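Local coordinates for protein putative isocitrate dehydrogenase, NAD-dependent (Methylococcus capsulatus, PDB 6LKY) that probably oxidises isocitrate as an NAD-dependent, magnesium-binding dehydrogenase of the isocitrate and isopropylmalate dehydrogenase family, at residues A[48-53]-A[81-86]. The protein carries 1 engineered substitution. Sequence-based numbering, arbitrary orientation.
With NAD (nicotinamide-adenine-dinucleotide), chain C.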
ATOM      1  N   THR A  48      27.222 -15.097  11.459  1.00 35.38           N
ATOM      2  CA  THR A  48      26.158 -14.346  12.139  1.00 32.53           C
ATOM      3  C   THR A  48      25.708 -13.177  11.272  1.00 28.15           C
ATOM      4  O   THR A  48      26.551 -12.521  10.647  1.00 25.47           O
ATOM      5  CB  THR A  48      26.615 -13.793  13.493  1.00 32.63           C
ATOM      6  OG1 THR A  48      25.657 -12.826  13.947  1.00 45.31           O
ATOM      7  CG2 THR A  48      27.957 -13.100  13.355  1.00 32.58           C
ATOM      8  N   PRO A  49      24.409 -12.849  11.251  1.00 28.04           N
ATOM      9  CA  PRO A  49      23.969 -11.705  10.424  1.00 28.69           C
ATOM     10  C   PRO A  49      24.339 -10.338  11.001  1.00 23.35           C
ATOM     11  O   PRO A  49      24.335  -9.351  10.260  1.00 23.84           O
ATOM     12  CB  PRO A  49      22.444 -11.893  10.332  1.00 27.60           C
ATOM     13  CG  PRO A  49      22.079 -12.680  11.570  1.00 25.99           C
ATOM     14  CD  PRO A  49      23.275 -13.567  11.871  1.00 25.50           C
ATOM     15  N   LEU A  50      24.681 -10.238  12.281  1.00 25.64           N
ATOM     16  CA  LEU A  50      25.039  -8.954  12.883  1.00 31.29           C
ATOM     17  C   LEU A  50      26.160  -9.192  13.878  1.00 31.58           C
ATOM     18  O   LEU A  50      25.912  -9.393  15.073  1.00 31.16           O
ATOM     19  CB  LEU A  50      23.838  -8.301  13.568  1.00 27.66           C
ATOM     20  CG  LEU A  50      23.627  -6.784  13.484  1.00 37.38           C
ATOM     21  CD1 LEU A  50      22.821  -6.283  14.671  1.00 25.57           C
ATOM     22  CD2 LEU A  50      24.911  -6.024  13.369  1.00 28.79           C
ATOM     23  N   PRO A  51      27.412  -9.206  13.417  1.00 32.86           N
ATOM     24  CA  PRO A  51      28.531  -9.326  14.360  1.00 30.15           C
ATOM     25  C   PRO A  51      28.463  -8.217  15.396  1.00 34.22           C
ATOM     26  O   PRO A  51      28.068  -7.086  15.092  1.00 32.73           O
ATOM     27  CB  PRO A  51      29.777  -9.195  13.472  1.00 32.89           C
ATOM     28  CG  PRO A  51      29.310  -9.482  12.080  1.00 35.95           C
ATOM     29  CD  PRO A  51      27.855  -9.097  12.017  1.00 31.97           C
ATOM     30  N   ASP A  52      28.821  -8.567  16.636  1.00 39.37           N
ATOM     31  CA  ASP A  52      28.867  -7.584  17.718  1.00 36.10           C
ATOM     32  C   ASP A  52      29.725  -6.387  17.351  1.00 31.57           C
ATOM     33  O   ASP A  52      29.393  -5.249  17.700  1.00 35.20           O
ATOM     34  CB  ASP A  52      29.404  -8.230  19.000  1.00 43.28           C
ATOM     35  CG  ASP A  52      28.342  -9.003  19.760  1.00 58.01           C
ATOM     36  OD1 ASP A  52      27.142  -8.644  19.659  1.00 50.45           O
ATOM     37  OD2 ASP A  52      28.715  -9.975  20.453  1.00 57.81           O
ATOM     38  N   ALA A  53      30.840  -6.625  16.655  1.00 35.22           N
ATOM     39  CA  ALA A  53      31.745  -5.534  16.303  1.00 35.70           C
ATOM     40  C   ALA A  53      31.063  -4.488  15.425  1.00 37.05           C
ATOM     41  O   ALA A  53      31.361  -3.295  15.543  1.00 38.94           O
ATOM     42  CB  ALA A  53      32.989  -6.092  15.612  1.00 30.34           C
ATOM     43  N   ASN A  81      18.156  -4.902   9.195  1.00 20.98           N
ATOM     44  CA  ASN A  81      17.762  -3.497   9.104  1.00 22.28           C
ATOM     45  C   ASN A  81      16.922  -3.099  10.304  1.00 28.39           C
ATOM     46  O   ASN A  81      17.173  -2.071  10.961  1.00 25.11           O
ATOM     47  CB  ASN A  81      16.999  -3.258   7.802  1.00 22.57           C
ATOM     48  CG  ASN A  81      17.805  -3.681   6.583  1.00 37.22           C
ATOM     49  OD1 ASN A  81      18.898  -3.159   6.350  1.00 30.95           O
ATOM     50  ND2 ASN A  81      17.294  -4.658   5.827  1.00 24.69           N
ATOM     51  N   VAL A  82      15.954  -3.953  10.641  1.00 23.91           N
ATOM     52  CA  VAL A  82      15.050  -3.669  11.742  1.00 26.29           C
ATOM     53  C   VAL A  82      15.785  -3.758  13.067  1.00 25.19           C
ATOM     54  O   VAL A  82      15.587  -2.915  13.959  1.00 25.28           O
ATOM     55  CB  VAL A  82      13.848  -4.624  11.676  1.00 24.20           C
ATOM     56  CG1 VAL A  82      13.038  -4.552  12.971  1.00 20.88           C
ATOM     57  CG2 VAL A  82      13.005  -4.287  10.436  1.00 22.07           C
ATOM     58  N   THR A  83      16.624  -4.793  13.225  1.00 22.74           N
ATOM     59  CA  THR A  83      17.416  -4.935  14.444  1.00 19.54           C
ATOM     60  C   THR A  83      18.292  -3.708  14.676  1.00 27.67           C
ATOM     61  O   THR A  83      18.377  -3.208  15.801  1.00 24.32           O
ATOM     62  CB  THR A  83      18.274  -6.193  14.386  1.00 24.96           C
ATOM     63  OG1 THR A  83      17.430  -7.349  14.368  1.00 27.48           O
ATOM     64  CG2 THR A  83      19.186  -6.269  15.595  1.00 20.85           C
ATOM     65  N   LEU A  84      18.959  -3.218  13.628  1.00 24.64           N
ATOM     66  CA  LEU A  84      19.768  -2.006  13.758  1.00 29.47           C
ATOM     67  C   LEU A  84      18.910  -0.820  14.196  1.00 30.80           C
ATOM     68  O   LEU A  84      19.248  -0.122  15.160  1.00 28.42           O
ATOM     69  CB  LEU A  84      20.470  -1.704  12.429  1.00 26.93           C
ATOM     70  CG  LEU A  84      21.970  -1.961  12.201  1.00 33.53           C
ATOM     71  CD1 LEU A  84      22.662  -2.681  13.346  1.00 33.62           C
ATOM     72  CD2 LEU A  84      22.171  -2.710  10.910  1.00 29.29           C
ATOM     73  N   ARG A  85      17.785  -0.583  13.497  1.00 25.56           N
ATOM     74  CA  ARG A  85      16.908   0.537  13.845  1.00 27.49           C
ATOM     75  C   ARG A  85      16.489   0.480  15.309  1.00 24.43           C
ATOM     76  O   ARG A  85      16.474   1.503  16.002  1.00 28.51           O
ATOM     77  CB  ARG A  85      15.658   0.541  12.955  1.00 29.34           C
ATOM     78  CG  ARG A  85      15.913   0.827  11.503  1.00 24.73           C
ATOM     79  CD  ARG A  85      14.791   0.319  10.619  1.00 23.57           C
ATOM     80  NE  ARG A  85      15.080   0.632   9.216  1.00 25.09           N
ATOM     81  CZ  ARG A  85      14.472   0.071   8.176  1.00 30.75           C
ATOM     82  NH1 ARG A  85      13.528  -0.842   8.370  1.00 29.65           N
ATOM     83  NH2 ARG A  85      14.817   0.421   6.944  1.00 24.56           N
ATOM     84  N   GLN A  86      16.153  -0.710  15.796  1.00 21.87           N
ATOM     85  CA  GLN A  86      15.660  -0.843  17.167  1.00 28.86           C
ATOM     86  C   GLN A  86      16.780  -0.792  18.200  1.00 26.73           C
ATOM     87  O   GLN A  86      16.623  -0.158  19.248  1.00 28.18           O
ATOM     88  CB  GLN A  86      14.865  -2.137  17.307  1.00 22.59           C
ATOM     89  CG  GLN A  86      13.584  -2.104  16.486  1.00 26.36           C
ATOM     90  CD  GLN A  86      12.844  -3.430  16.490  1.00 31.67           C
ATOM     91  OE1 GLN A  86      13.408  -4.469  16.815  1.00 38.52           O
ATOM     92  NE2 GLN A  86      11.580  -3.397  16.105  1.00 29.11           N
TER
HETATM   93  PA  NAD C 501      14.234  -5.059  -4.095  1.00 28.31           P
HETATM   94  O1A NAD C 501      15.556  -5.711  -3.774  1.00 26.13           O
HETATM   95  O2A NAD C 501      14.241  -3.612  -3.707  1.00 28.02           O
HETATM   96  O5B NAD C 501      13.904  -5.278  -5.646  1.00 27.75           O
HETATM   97  C5B NAD C 501      12.651  -4.820  -6.147  1.00 29.52           C
HETATM   98  C4B NAD C 501      12.801  -4.499  -7.621  1.00 34.17           C
HETATM   99  O4B NAD C 501      13.493  -3.237  -7.708  1.00 29.16           O
HETATM  100  C3B NAD C 501      13.650  -5.566  -8.302  1.00 27.47           C
HETATM  101  O3B NAD C 501      13.133  -5.872  -9.588  1.00 35.01           O
HETATM  102  C2B NAD C 501      15.016  -4.905  -8.412  1.00 32.21           C
HETATM  103  O2B NAD C 501      15.804  -5.364  -9.521  1.00 34.14           O
HETATM  104  C1B NAD C 501      14.690  -3.419  -8.463  1.00 25.05           C
HETATM  105  N9A NAD C 501      15.856  -2.783  -7.867  1.00 29.08           N
HETATM  106  C8A NAD C 501      15.779  -2.264  -6.489  1.00 28.48           C
HETATM  107  N7A NAD C 501      17.071  -1.551  -6.455  1.00 25.48           N
HETATM  108  C5A NAD C 501      17.028  -0.741  -7.668  1.00 32.06           C
HETATM  109  C6A NAD C 501      18.425  -0.468  -8.198  1.00 25.57           C
HETATM  110  N6A NAD C 501      19.080   0.519  -7.326  1.00 25.00           N
HETATM  111  N1A NAD C 501      18.278   0.093  -9.550  1.00 28.51           N
HETATM  112  C2A NAD C 501      17.655  -0.825 -10.525  1.00 30.51           C
HETATM  113  N3A NAD C 501      17.092  -2.009  -9.871  1.00 33.03           N
HETATM  114  C4A NAD C 501      16.352  -1.649  -8.665  1.00 32.69           C
HETATM  115  O3  NAD C 501      13.041  -5.738  -3.263  1.00 25.92           O
HETATM  116  PN  NAD C 501      12.788  -7.303  -3.076  1.00 22.18           P
HETATM  117  O1N NAD C 501      13.187  -8.129  -4.256  1.00 21.93           O
HETATM  118  O2N NAD C 501      11.309  -7.434  -2.751  1.00 26.91           O
HETATM  119  O5D NAD C 501      13.670  -7.756  -1.810  1.00 23.39           O
HETATM  120  C5D NAD C 501      15.010  -8.241  -1.992  1.00 22.79           C
HETATM  121  C4D NAD C 501      15.713  -8.299  -0.642  1.00 24.53           C
HETATM  122  O4D NAD C 501      16.055  -6.984  -0.171  1.00 23.45           O
HETATM  123  C3D NAD C 501      14.824  -8.951   0.419  1.00 24.28           C
HETATM  124  O3D NAD C 501      15.618  -9.904   1.119  1.00 22.16           O
HETATM  125  C2D NAD C 501      14.457  -7.791   1.327  1.00 22.63           C
HETATM  126  O2D NAD C 501      14.269  -8.158   2.692  1.00 21.40           O
HETATM  127  C1D NAD C 501      15.660  -6.866   1.208  1.00 25.10           C
HETATM  128  N1N NAD C 501      15.265  -5.512   1.672  1.00 26.09           N
HETATM  129  C2N NAD C 501      16.392  -4.644   1.986  1.00 24.77           C
HETATM  130  C3N NAD C 501      15.800  -3.415   2.638  1.00 29.98           C
HETATM  131  C7N NAD C 501      16.817  -2.597   3.439  1.00 28.19           C
HETATM  132  O7N NAD C 501      16.587  -1.198   3.330  1.00 38.03           O
HETATM  133  N7N NAD C 501      18.189  -2.973   3.105  1.00 17.60           N
HETATM  134  C4N NAD C 501      14.931  -2.586   1.705  1.00 24.63           C
HETATM  135  C5N NAD C 501      13.938  -3.437   0.938  1.00 24.98           C
HETATM  136  C6N NAD C 501      14.253  -4.925   0.764  1.00 24.58           C
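Leu50 reaches out of its loop and sets one methyl, CD1, against two side chains of helix 80-87. Leu50 CD1 lies 3.8 Å from both Thr83 CG2 and Leu84 CD1, with Leu50 CD2 following at 4.0 Å from Leu84 CD1. The contact is small and wholly apolar. Thr83 can offer its methyl because CG2 is anti to the backbone N, while OG1, beside that N, hydrogen-bonds back to the carbonyl O of Ser79, just before the helix. On the loop side, Leu50 N donates to Thr48 OG1 (3.2 Å, 156°), an ST turn that ties down the backbone from which Leu50 projects; Pro51 then occupies the N-cap position of helix 52-61. One turn before Arg85, Asn81 carries the helix to the cofactor: its ND2 makes a close contact, 3.2 Å, with C7N of the NAD carboxamide and hydrogen-bonds to a citrate, probably from the crystallisation liquor, while OD1 accepts from Lys66 NZ. With an alanine here, Lys66 would probably lose that acceptor and the nicotinamide carboxamide would be less closely confined. Asn81 CB also sits over one face of the Arg85 guanidinium, whose NH2 forms a salt bridge with Glu260. Leu50 thus joins the loop before helix 52-61 to helix 80-87, which contributes Asn81 to the NAD pocket of this isocitrate/isopropylmalate dehydrogenase fold.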